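Local atomic coordinates of protein Pcdhgb2 (Mus musculus, PDB entry 5SZR), a protein that probably mediates calcium-dependent cell adhesion and may help to establish and maintain specific neuronal connections in the brain. Residues E49-L57 with K67-Y78; E103-I111 with A187-S197. All coordinates share one frame; numbering follows the deposited sequence.

Contact 1 (Glu49-Leu57 with Lys67-Tyr78) lies in the first cadherin domain of the four-domain fragment and contact 2 (Glu103-Ile111 with Ala187-Ser197) joins the linker to the second; both reach the calcium cluster that stiffens linkers of this kind. Their centres are about 24 Å apart, yet their edges meet at the metals: Glu73 OE1 and Asp105 OD1 lie 3.5 Å from each other, both bound to calcium. Two calcium ions, one carrying two waters, draw ligands from both contacts, while of the two only contact 2 contributes to the third. Beside the metals, Glu73 CG packs on Cys106 SG at 4.1 Å.

Contact 1 (E49-L57 with K67-Y78); sequences EQVERIFNL and KDNLDFETAKSY. With CA (calcium ion), chain J; CA (calcium ion), chain K; EDO (1,2-ethanediol), chain B.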
# COMPACT_ATOMS: atom_id res chain seq x y z
N GLU A 49 -62.59 -30.53 -0.81
CA GLU A 49 -61.77 -31.71 -1.07
C GLU A 49 -60.69 -31.87 -0.01
O GLU A 49 -60.36 -32.99 0.39
CB GLU A 49 -61.14 -31.61 -2.46
CG GLU A 49 -60.08 -32.66 -2.73
CD GLU A 49 -59.43 -32.49 -4.08
OE1 GLU A 49 -59.73 -31.49 -4.76
OE2 GLU A 49 -58.62 -33.36 -4.46
N GLN A 50 -60.13 -30.75 0.48
CA GLN A 50 -59.08 -30.83 1.48
C GLN A 50 -59.60 -31.32 2.83
O GLN A 50 -58.81 -31.86 3.62
CB GLN A 50 -58.40 -29.47 1.63
CG GLN A 50 -57.82 -28.95 0.34
CD GLN A 50 -57.03 -30.01 -0.41
OE1 GLN A 50 -57.27 -30.25 -1.60
NE2 GLN A 50 -56.08 -30.64 0.27
N VAL A 51 -60.89 -31.16 3.11
CA VAL A 51 -61.46 -31.74 4.32
C VAL A 51 -61.30 -33.26 4.30
O VAL A 51 -60.83 -33.87 5.27
CB VAL A 51 -62.94 -31.34 4.48
CG1 VAL A 51 -63.61 -32.18 5.55
CG2 VAL A 51 -63.06 -29.86 4.81
N GLU A 52 -61.69 -33.89 3.19
CA GLU A 52 -61.53 -35.33 3.05
C GLU A 52 -60.07 -35.75 3.15
O GLU A 52 -59.77 -36.90 3.49
CB GLU A 52 -62.11 -35.80 1.72
CG GLU A 52 -63.63 -35.71 1.61
CD GLU A 52 -64.34 -36.88 2.26
OE1 GLU A 52 -63.69 -37.63 3.03
OE2 GLU A 52 -65.55 -37.06 2.00
N ARG A 53 -59.14 -34.84 2.86
CA ARG A 53 -57.72 -35.15 2.80
C ARG A 53 -56.99 -34.85 4.10
O ARG A 53 -55.86 -35.31 4.28
CB ARG A 53 -57.07 -34.36 1.66
CG ARG A 53 -55.92 -35.07 0.98
CD ARG A 53 -55.95 -34.87 -0.52
NE ARG A 53 -57.30 -34.96 -1.09
CZ ARG A 53 -58.00 -36.09 -1.21
NH1 ARG A 53 -59.21 -36.07 -1.74
NH2 ARG A 53 -57.49 -37.25 -0.79
N ILE A 54 -57.60 -34.11 5.01
CA ILE A 54 -56.97 -33.70 6.26
C ILE A 54 -57.59 -34.39 7.47
O ILE A 54 -56.88 -34.76 8.40
CB ILE A 54 -57.04 -32.16 6.40
CG1 ILE A 54 -56.15 -31.47 5.36
CG2 ILE A 54 -56.67 -31.72 7.81
CD1 ILE A 54 -54.67 -31.72 5.58
N PHE A 55 -58.91 -34.57 7.46
CA PHE A 55 -59.63 -35.10 8.61
C PHE A 55 -60.18 -36.49 8.34
O PHE A 55 -60.53 -36.84 7.21
CB PHE A 55 -60.78 -34.17 9.01
CG PHE A 55 -60.35 -32.77 9.34
CD1 PHE A 55 -59.91 -32.46 10.61
CD2 PHE A 55 -60.40 -31.78 8.38
CE1 PHE A 55 -59.51 -31.17 10.91
CE2 PHE A 55 -60.01 -30.49 8.68
CZ PHE A 55 -59.56 -30.18 9.95
N ASN A 56 -60.26 -37.29 9.41
CA ASN A 56 -60.85 -38.62 9.37
C ASN A 56 -62.06 -38.65 10.30
O ASN A 56 -61.95 -38.29 11.48
CB ASN A 56 -59.83 -39.68 9.78
CG ASN A 56 -60.43 -41.07 9.83
OD1 ASN A 56 -60.90 -41.52 10.88
ND2 ASN A 56 -60.42 -41.76 8.70
N LEU A 57 -63.20 -39.07 9.76
CA LEU A 57 -64.44 -39.17 10.52
C LEU A 57 -64.79 -40.64 10.71
O LEU A 57 -65.04 -41.35 9.73
CB LEU A 57 -65.57 -38.42 9.81
CG LEU A 57 -66.98 -38.65 10.38
CD1 LEU A 57 -67.04 -38.26 11.85
CD2 LEU A 57 -68.02 -37.88 9.58
N LYS A 67 -55.62 -36.51 9.97
CA LYS A 67 -54.85 -37.61 9.42
C LYS A 67 -53.66 -37.13 8.60
O LYS A 67 -52.98 -37.95 7.97
CB LYS A 67 -55.75 -38.53 8.58
CG LYS A 67 -56.33 -37.90 7.32
CD LYS A 67 -57.21 -38.90 6.58
CE LYS A 67 -57.60 -38.38 5.21
NZ LYS A 67 -58.59 -39.26 4.53
N ASP A 68 -53.39 -35.83 8.59
CA ASP A 68 -52.25 -35.27 7.90
C ASP A 68 -51.82 -34.01 8.65
O ASP A 68 -52.45 -33.60 9.63
CB ASP A 68 -52.58 -34.97 6.43
CG ASP A 68 -51.38 -35.14 5.52
OD1 ASP A 68 -51.58 -35.57 4.36
OD2 ASP A 68 -50.24 -34.86 5.95
N ASN A 69 -50.74 -33.39 8.19
CA ASN A 69 -50.24 -32.21 8.88
C ASN A 69 -51.02 -30.98 8.47
O ASN A 69 -51.55 -30.88 7.36
CB ASN A 69 -48.75 -32.02 8.58
CG ASN A 69 -47.89 -33.08 9.24
OD1 ASN A 69 -47.52 -34.07 8.61
ND2 ASN A 69 -47.58 -32.88 10.51
N LEU A 70 -51.10 -30.03 9.40
CA LEU A 70 -51.74 -28.76 9.12
C LEU A 70 -50.71 -27.74 8.64
O LEU A 70 -49.50 -27.99 8.65
CB LEU A 70 -52.48 -28.25 10.36
CG LEU A 70 -53.54 -29.22 10.93
CD1 LEU A 70 -54.28 -28.62 12.12
CD2 LEU A 70 -54.52 -29.65 9.85
N ASP A 71 -51.20 -26.58 8.21
CA ASP A 71 -50.34 -25.49 7.76
C ASP A 71 -51.17 -24.21 7.65
O ASP A 71 -51.96 -24.06 6.70
CB ASP A 71 -49.67 -25.82 6.42
CG ASP A 71 -48.78 -24.70 5.91
OD1 ASP A 71 -48.38 -23.83 6.70
OD2 ASP A 71 -48.48 -24.70 4.70
N PHE A 72 -51.01 -23.30 8.61
CA PHE A 72 -51.77 -22.06 8.62
C PHE A 72 -51.53 -21.24 7.35
O PHE A 72 -52.42 -20.54 6.89
CB PHE A 72 -51.40 -21.25 9.86
CG PHE A 72 -52.09 -19.91 9.95
CD1 PHE A 72 -53.34 -19.80 10.55
CD2 PHE A 72 -51.48 -18.76 9.45
CE1 PHE A 72 -53.97 -18.57 10.64
CE2 PHE A 72 -52.11 -17.54 9.54
CZ PHE A 72 -53.36 -17.44 10.14
N GLU A 73 -50.32 -21.33 6.79
CA GLU A 73 -50.01 -20.57 5.59
C GLU A 73 -50.76 -21.09 4.37
O GLU A 73 -50.92 -20.35 3.39
CB GLU A 73 -48.50 -20.58 5.34
CG GLU A 73 -47.69 -19.63 6.23
CD GLU A 73 -47.82 -19.92 7.73
OE1 GLU A 73 -47.69 -21.09 8.13
OE2 GLU A 73 -48.06 -18.96 8.50
N THR A 74 -51.23 -22.33 4.41
CA THR A 74 -52.00 -22.93 3.32
C THR A 74 -53.51 -22.84 3.53
O THR A 74 -54.25 -22.54 2.59
CB THR A 74 -51.61 -24.40 3.14
OG1 THR A 74 -50.20 -24.50 2.93
CG2 THR A 74 -52.33 -25.01 1.95
N ALA A 75 -53.98 -23.07 4.75
CA ALA A 75 -55.40 -22.98 5.05
C ALA A 75 -55.58 -22.52 6.48
O ALA A 75 -55.04 -23.14 7.41
CB ALA A 75 -56.11 -24.32 4.82
N LYS A 76 -56.33 -21.43 6.67
CA LYS A 76 -56.58 -20.89 7.99
C LYS A 76 -57.83 -21.46 8.66
O LYS A 76 -58.00 -21.28 9.87
CB LYS A 76 -56.71 -19.36 7.92
CG LYS A 76 -55.47 -18.66 7.42
CD LYS A 76 -55.67 -17.16 7.38
CE LYS A 76 -54.54 -16.48 6.64
NZ LYS A 76 -54.89 -15.07 6.30
N SER A 77 -58.69 -22.16 7.92
CA SER A 77 -59.93 -22.66 8.51
C SER A 77 -60.48 -23.79 7.66
O SER A 77 -60.22 -23.88 6.46
CB SER A 77 -60.97 -21.55 8.66
OG SER A 77 -61.35 -21.03 7.40
N TYR A 78 -61.27 -24.65 8.30
CA TYR A 78 -61.95 -25.75 7.64
C TYR A 78 -63.41 -25.80 8.09
O TYR A 78 -63.71 -25.60 9.27
CB TYR A 78 -61.29 -27.10 7.95
CG TYR A 78 -59.86 -27.22 7.47
CD1 TYR A 78 -59.57 -27.66 6.19
CD2 TYR A 78 -58.80 -26.93 8.32
CE1 TYR A 78 -58.25 -27.78 5.75
CE2 TYR A 78 -57.49 -27.05 7.90
CZ TYR A 78 -57.22 -27.47 6.61
OH TYR A 78 -55.92 -27.60 6.19
CA CA J . -46.90 -23.29 8.46
CA CA K . -47.04 -20.11 10.40
C1 EDO B . -65.12 -28.24 -4.13
O1 EDO B . -64.90 -27.08 -3.31
C2 EDO B . -63.91 -29.15 -4.08
O2 EDO B . -63.73 -29.63 -2.74
O HOH W 1 -45.02 -23.19 6.47
O HOH W 2 -46.54 -25.58 8.52
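Phe55 and Tyr78 form a T-shaped pair, in which the edge of the phenylalanine is driven into the face of the tyrosine, the ring planes 82° apart and the centroids separated by 5.1 Å. The point of entry is off-centre: Phe55 CE2 sits 3.5 Å from Tyr78 CG, over the rim where the ring joins its CB. One face of Phe55 carries CG2 of its own neighbour Ile54, and the edge of Tyr78 is approached distantly by Gln50 CB. Ile54 spreads its branches over several partners. Its CG2, which also meets Leu70 CD2 at 3.6 Å, is anti to the backbone N, whereas CG1 (chi1 -68°) lies beside that N and carries CD1 to the backbone oxygen of Asn69. Phe44 of strand 41-44 and Ile100 of strand 91-101 extend this apolar cluster into the domain core.

Lys67 makes the polar half of the contact. Its backbone N donates to Ile54 O at 2.7 Å, with an N-H...O angle of 168°, and its extended side chain runs back past the end of helix 49-54 until NZ reaches Glu52 O at 2.8 Å. A positive charge there would probably be stabilised by the helix C-terminus.

Farther along the same segment the chain turns to the metals. Asp71 OD1 accepts from Glu73 N in an Asx turn and binds one calcium at 2.4 Å; Glu73 OE1 bridges this ion and a second. This is the Asp-Xaa-Glu calcium motif of a cadherin repeat, set between strands 63-66 and 77-85 of its beta sandwich.

Contact 2 (E103-I111 with A187-S197); sequences ENDCVPEVI and AADRGKPPLSS. With CA (calcium ion), chain L; CA (calcium ion), chain K; CA (calcium ion), chain J; MAN (alpha-D-mannopyranose), chain X.
Asn104 and Asp189 meet at a calcium ion in the manner of the cadherin linker, whose Asp-Xaa-Asn-Asp signature runs through Asp102 to Asp105. Asn104 OD1 binds the metal at 2.5 Å and Asp189 OD2 at 2.6 Å; Cys106 O, Asp136, Asp138 and Asn142 help complete the site. The asparagine's other branch locks the pair: ND2 donates to Asp189 OD1 at 3.0 Å, coming from above the carboxylate plane. Leu195 N reaches that same oxygen from the opposite face, so two donors hold the aspartate from both sides. With CG anti to the backbone N (chi1 -171°), Asn104 points its amide into the loop following strand 180-189, where ND2 also makes a weak bond to Pro193 O.

Outward from the metal, Leu195 CD1 packs against Asn104 OD1, and Pro108 lays CG and CD over the backbone of Asp189 and Leu195, CG lying 3.6 Å from Leu195 O. Next along, Ser197 OG donates to Pro108 O at 2.6 Å, above the carbonyl plane. An alanine at Ser197 has no hydroxyl, and Pro108 O would probably be left without this donor and the chain leading into strand 109-113 less firmly fastened to strand 196-206. Val110 CG2 closes the apolar end on Ala187 CB at 3.6 Å. The CB of Ser196 points away from 103-111, and its OG is joined covalently to C1 of a mannose.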
# COMPACT_ATOMS: atom_id res chain seq x y z
N GLU A 103 -48.63 -20.47 14.01
CA GLU A 103 -47.39 -20.65 14.76
C GLU A 103 -46.23 -20.07 13.97
O GLU A 103 -46.28 -19.93 12.74
CB GLU A 103 -47.13 -22.13 15.05
CG GLU A 103 -48.24 -22.84 15.82
CD GLU A 103 -48.36 -22.37 17.26
OE1 GLU A 103 -49.50 -22.20 17.74
OE2 GLU A 103 -47.30 -22.18 17.90
N ASN A 104 -45.17 -19.74 14.69
CA ASN A 104 -43.95 -19.18 14.10
C ASN A 104 -43.13 -20.33 13.55
O ASN A 104 -42.25 -20.88 14.22
CB ASN A 104 -43.18 -18.37 15.14
CG ASN A 104 -42.04 -17.59 14.53
OD1 ASN A 104 -41.92 -17.47 13.31
ND2 ASN A 104 -41.20 -17.02 15.39
N ASP A 105 -43.41 -20.71 12.30
CA ASP A 105 -42.67 -21.79 11.65
C ASP A 105 -42.09 -21.38 10.30
O ASP A 105 -41.63 -22.26 9.55
CB ASP A 105 -43.55 -23.04 11.49
CG ASP A 105 -44.80 -22.79 10.67
OD1 ASP A 105 -45.17 -21.61 10.48
OD2 ASP A 105 -45.42 -23.77 10.23
N CYS A 106 -42.08 -20.09 9.97
CA CYS A 106 -41.50 -19.60 8.72
C CYS A 106 -40.37 -18.64 9.05
O CYS A 106 -40.58 -17.63 9.75
CB CYS A 106 -42.56 -18.91 7.85
SG CYS A 106 -43.75 -20.06 7.10
N VAL A 107 -39.18 -18.94 8.55
CA VAL A 107 -37.98 -18.13 8.82
C VAL A 107 -38.07 -16.82 8.05
O VAL A 107 -38.62 -16.80 6.93
CB VAL A 107 -36.72 -18.91 8.45
CG1 VAL A 107 -35.46 -18.08 8.62
CG2 VAL A 107 -36.64 -20.19 9.27
N PRO A 108 -37.59 -15.70 8.60
CA PRO A 108 -37.47 -14.48 7.78
C PRO A 108 -36.40 -14.65 6.71
O PRO A 108 -35.39 -15.31 6.93
CB PRO A 108 -37.06 -13.41 8.80
CG PRO A 108 -37.35 -13.98 10.14
CD PRO A 108 -37.24 -15.47 10.01
N GLU A 109 -36.64 -14.06 5.55
CA GLU A 109 -35.64 -14.05 4.49
C GLU A 109 -35.27 -12.61 4.14
O GLU A 109 -36.09 -11.69 4.25
CB GLU A 109 -36.13 -14.79 3.23
CG GLU A 109 -37.36 -14.21 2.55
CD GLU A 109 -37.63 -14.88 1.21
OE1 GLU A 109 -36.66 -15.06 0.43
OE2 GLU A 109 -38.80 -15.24 0.93
N VAL A 110 -34.01 -12.43 3.74
CA VAL A 110 -33.44 -11.12 3.42
C VAL A 110 -33.14 -11.08 1.93
O VAL A 110 -32.47 -11.98 1.40
CB VAL A 110 -32.17 -10.85 4.25
CG1 VAL A 110 -31.78 -9.38 4.15
CG2 VAL A 110 -32.37 -11.27 5.69
N ILE A 111 -33.63 -10.04 1.26
CA ILE A 111 -33.47 -9.88 -0.18
C ILE A 111 -32.61 -8.65 -0.42
O ILE A 111 -33.04 -7.52 -0.13
CB ILE A 111 -34.82 -9.76 -0.90
CG1 ILE A 111 -35.77 -10.87 -0.44
CG2 ILE A 111 -34.62 -9.82 -2.41
CD1 ILE A 111 -35.26 -12.27 -0.70
N ALA A 187 -31.67 -10.69 10.23
CA ALA A 187 -33.09 -10.38 10.31
C ALA A 187 -33.77 -11.40 11.20
O ALA A 187 -33.54 -12.61 11.05
CB ALA A 187 -33.73 -10.37 8.92
N ALA A 188 -34.60 -10.93 12.13
CA ALA A 188 -35.25 -11.81 13.09
C ALA A 188 -36.71 -11.40 13.26
O ALA A 188 -37.05 -10.21 13.20
CB ALA A 188 -34.54 -11.78 14.45
N ASP A 189 -37.57 -12.39 13.47
CA ASP A 189 -38.98 -12.11 13.70
C ASP A 189 -39.25 -11.95 15.20
O ASP A 189 -38.44 -12.31 16.05
CB ASP A 189 -39.87 -13.21 13.11
CG ASP A 189 -39.60 -14.60 13.69
OD1 ASP A 189 -39.33 -14.73 14.90
OD2 ASP A 189 -39.67 -15.58 12.92
N ARG A 190 -40.43 -11.40 15.50
CA ARG A 190 -40.80 -11.16 16.89
C ARG A 190 -41.88 -12.13 17.35
O ARG A 190 -42.88 -11.73 17.96
CB ARG A 190 -41.25 -9.70 17.05
CG ARG A 190 -40.14 -8.70 16.77
CD ARG A 190 -40.63 -7.26 16.90
NE ARG A 190 -39.54 -6.31 16.74
CZ ARG A 190 -39.05 -5.55 17.71
NH1 ARG A 190 -39.55 -5.64 18.94
NH2 ARG A 190 -38.05 -4.71 17.46
N GLY A 191 -41.68 -13.42 17.06
CA GLY A 191 -42.54 -14.46 17.57
C GLY A 191 -41.92 -15.17 18.77
O GLY A 191 -40.84 -14.83 19.25
N LYS A 192 -42.65 -16.17 19.26
CA LYS A 192 -42.20 -16.95 20.40
C LYS A 192 -42.25 -18.44 20.08
O LYS A 192 -43.34 -19.02 19.99
CB LYS A 192 -43.04 -16.64 21.64
CG LYS A 192 -42.99 -15.19 22.07
CD LYS A 192 -44.37 -14.55 21.98
CE LYS A 192 -44.36 -13.13 22.53
NZ LYS A 192 -45.72 -12.53 22.54
N PRO A 193 -41.08 -19.07 19.90
CA PRO A 193 -39.76 -18.43 19.96
C PRO A 193 -39.41 -17.71 18.66
O PRO A 193 -39.99 -18.04 17.62
CB PRO A 193 -38.82 -19.61 20.20
CG PRO A 193 -39.48 -20.74 19.50
CD PRO A 193 -40.97 -20.53 19.69
N PRO A 194 -38.48 -16.76 18.71
CA PRO A 194 -38.11 -16.03 17.49
C PRO A 194 -37.25 -16.86 16.55
O PRO A 194 -36.49 -17.73 16.98
CB PRO A 194 -37.34 -14.82 18.02
CG PRO A 194 -36.77 -15.29 19.31
CD PRO A 194 -37.80 -16.22 19.90
N LEU A 195 -37.39 -16.58 15.26
CA LEU A 195 -36.56 -17.17 14.22
C LEU A 195 -35.78 -16.07 13.51
O LEU A 195 -36.25 -14.93 13.39
CB LEU A 195 -37.41 -17.94 13.20
CG LEU A 195 -38.20 -19.13 13.74
CD1 LEU A 195 -39.12 -19.69 12.67
CD2 LEU A 195 -37.25 -20.20 14.24
N SER A 196 -34.57 -16.41 13.04
CA SER A 196 -33.69 -15.43 12.41
C SER A 196 -32.92 -16.07 11.26
O SER A 196 -32.66 -17.27 11.25
CB SER A 196 -32.69 -14.83 13.42
OG SER A 196 -32.20 -15.81 14.33
N SER A 197 -32.54 -15.23 10.30
CA SER A 197 -31.64 -15.60 9.21
C SER A 197 -30.67 -14.44 8.98
O SER A 197 -30.83 -13.36 9.54
CB SER A 197 -32.40 -15.93 7.93
OG SER A 197 -32.88 -14.75 7.30
CA CA L . -41.68 -16.04 11.26
CA CA K . -47.04 -20.11 10.40
CA CA J . -46.90 -23.29 8.46
C1 MAN X . -30.95 -16.38 13.87
C2 MAN X . -31.17 -17.60 14.79
C3 MAN X . -31.11 -17.16 16.26
C4 MAN X . -29.81 -16.37 16.53
C5 MAN X . -29.74 -15.15 15.58
C6 MAN X . -28.47 -14.33 15.74
O2 MAN X . -30.14 -18.59 14.64
O3 MAN X . -31.23 -18.27 17.15
O4 MAN X . -29.79 -15.93 17.88
O5 MAN X . -29.80 -15.61 14.21
O6 MAN X . -28.67 -13.38 16.79
O HOH W 1 -45.02 -23.19 6.47
O HOH W 2 -46.54 -25.58 8.52